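Long-range contact in double Glycine Motif Protease domain from AMS/PCAT Transporter (Lachnospiraceae bacterium C6A11, PDB 6MPZ), which probably cleaves leader peptides after a double-glycine motif, as the C39 peptidase domain of a transporter that secretes the matured peptides: residues Pro17-Met22 against Leu32-Ala37. Numbering follows the deposited sequence.
Sequences PVIMQM and LAMVLA
The Pro17 ring meets the helix at one corner, its CG 3.8 Å from Ala37 CB. The other flat groups, the Pro17-Val18 and Val18-Ile19 peptides, are met at their polar rims and not over a face: the Met34 thioether comes up end-on against the oxygen of one and the N-H of the other. Met34 CG sits 3.2 Å from Pro17 O, a tight approach, and Met34 SD lies 3.4 Å from the same oxygen. The sulfur also accepts a weak but nearly straight hydrogen bond, Ile19 N to Met34 SD being 3.5 Å with 166° at the hydrogen. A bend at the last torsion (chi3 -84°) then carries Met34 CE to 3.6 Å from Ile19 O, so one thioether spans two carbonyls and an N-H.

Ile19 passes Met34 in the opposite direction, with its CB 3.9 Å from Met34 CG. Because CG1 lies opposite the carbonyl carbon and chi2 is extended (173°), Ile19 CD1 reaches Ala33 CB at 3.6 Å. Ala33 and Ala37, one helical turn apart, thus receive Ile19 and Pro17 on small methyl surfaces.

Met34 also touches Val104 and Asn116 of the sheet. Cys27, His101 and Asp117 are consistent with the catalytic triad of C39 peptidases; Met34 lies close by without touching it. Gln21 packs on the bound peptide and probably corresponds to the oxyanion-hole glutamine. The contact joins the loop before the helix to the face of helix 27-38, in the papain-like fold of C39 peptidases.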
loop_
_atom_site.group_PDB
_atom_site.type_symbol
_atom_site.label_atom_id
_atom_site.label_comp_id
_atom_site.label_asym_id
_atom_site.label_seq_id
_atom_site.Cartn_x
_atom_site.Cartn_y
_atom_site.Cartn_z
ATOM N N PRO A 17 1.865 7.933 -9.321
ATOM C CA PRO A 17 2.243 7.345 -10.594
ATOM C C PRO A 17 2.039 5.840 -10.618
ATOM O O PRO A 17 2.179 5.185 -9.567
ATOM C CB PRO A 17 3.714 7.708 -10.739
ATOM C CG PRO A 17 4.183 8.138 -9.406
ATOM C CD PRO A 17 3.011 8.527 -8.595
ATOM N N VAL A 18 1.659 5.321 -11.785
ATOM C CA VAL A 18 1.539 3.893 -12.013
ATOM C C VAL A 18 2.904 3.179 -12.266
ATOM O O VAL A 18 3.624 3.565 -13.172
ATOM C CB VAL A 18 0.604 3.645 -13.220
ATOM C CG1 VAL A 18 0.587 2.159 -13.640
ATOM C CG2 VAL A 18 -0.789 4.148 -12.881
ATOM N N ILE A 19 3.237 2.161 -11.440
ATOM C CA ILE A 19 4.384 1.239 -11.645
ATOM C C ILE A 19 3.829 -0.169 -11.681
ATOM O O ILE A 19 3.128 -0.572 -10.745
ATOM C CB ILE A 19 5.423 1.304 -10.520
ATOM C CG1 ILE A 19 6.047 2.673 -10.460
ATOM C CG2 ILE A 19 6.542 0.275 -10.739
ATOM C CD1 ILE A 19 6.968 2.919 -9.281
ATOM N N MET A 20 4.098 -0.909 -12.751
ATOM C CA MET A 20 3.565 -2.271 -12.897
ATOM C C MET A 20 4.543 -3.235 -12.248
ATOM O O MET A 20 5.762 -2.975 -12.205
ATOM C CB MET A 20 3.350 -2.624 -14.365
ATOM C CG MET A 20 2.436 -1.664 -15.125
ATOM S SD MET A 20 0.706 -1.747 -14.594
ATOM C CE MET A 20 0.202 -3.396 -15.111
ATOM N N GLN A 21 4.027 -4.339 -11.698
ATOM C CA GLN A 21 4.915 -5.421 -11.263
ATOM C C GLN A 21 5.496 -6.068 -12.524
ATOM O O GLN A 21 4.750 -6.328 -13.485
ATOM C CB GLN A 21 4.185 -6.456 -10.415
ATOM C CG GLN A 21 3.127 -7.283 -11.146
ATOM C CD GLN A 21 2.183 -8.001 -10.204
ATOM O OE1 GLN A 21 2.231 -7.812 -9.008
ATOM N NE2 GLN A 21 1.309 -8.827 -10.753
ATOM N N MET A 22 6.814 -6.309 -12.534
ATOM C CA MET A 22 7.460 -6.980 -13.689
ATOM C C MET A 22 7.168 -8.466 -13.705
ATOM O O MET A 22 7.112 -9.059 -14.762
ATOM C CB MET A 22 8.965 -6.741 -13.707
ATOM C CG MET A 22 9.317 -5.265 -13.964
ATOM S SD MET A 22 8.426 -4.327 -15.294
ATOM C CE MET A 22 8.169 -5.390 -16.733
ATOM N N LEU A 32 5.087 -0.425 -2.768
ATOM C CA LEU A 32 5.935 0.534 -2.003
ATOM C C LEU A 32 6.692 1.518 -2.951
ATOM O O LEU A 32 6.993 2.640 -2.577
ATOM C CB LEU A 32 6.908 -0.178 -1.113
ATOM C CG LEU A 32 7.864 0.704 -0.269
ATOM C CD1 LEU A 32 7.135 1.657 0.635
ATOM C CD2 LEU A 32 8.722 -0.210 0.584
ATOM N N ALA A 33 7.006 1.089 -4.167
ATOM C CA ALA A 33 7.751 1.954 -5.116
ATOM C C ALA A 33 6.898 3.182 -5.476
ATOM O O ALA A 33 7.380 4.326 -5.402
ATOM C CB ALA A 33 8.190 1.166 -6.369
ATOM N N MET A 34 5.617 2.930 -5.776
ATOM C CA MET A 34 4.594 3.980 -5.998
ATOM C C MET A 34 4.445 4.920 -4.822
ATOM O O MET A 34 4.374 6.138 -5.046
ATOM C CB MET A 34 3.239 3.370 -6.342
ATOM C CG MET A 34 3.216 2.760 -7.684
ATOM S SD MET A 34 1.664 2.054 -8.353
ATOM C CE MET A 34 1.653 0.432 -7.643
ATOM N N VAL A 35 4.395 4.391 -3.592
ATOM C CA VAL A 35 4.350 5.256 -2.387
ATOM C C VAL A 35 5.619 6.123 -2.256
ATOM O O VAL A 35 5.529 7.318 -1.997
ATOM C CB VAL A 35 4.075 4.499 -1.044
ATOM C CG1 VAL A 35 4.139 5.451 0.152
ATOM C CG2 VAL A 35 2.715 3.854 -1.043
ATOM N N LEU A 36 6.775 5.512 -2.444
ATOM C CA LEU A 36 8.048 6.235 -2.492
ATOM C C LEU A 36 8.089 7.356 -3.552
ATOM O O LEU A 36 8.539 8.471 -3.272
ATOM C CB LEU A 36 9.203 5.245 -2.711
ATOM C CG LEU A 36 9.477 4.359 -1.469
ATOM C CD1 LEU A 36 10.343 3.140 -1.833
ATOM C CD2 LEU A 36 10.107 5.181 -0.322
ATOM N N ALA A 37 7.569 7.054 -4.746
ATOM C CA ALA A 37 7.490 8.010 -5.842
ATOM C C ALA A 37 6.559 9.189 -5.527
ATOM O O ALA A 37 6.861 10.298 -5.914
ATOM C CB ALA A 37 7.066 7.296 -7.123
#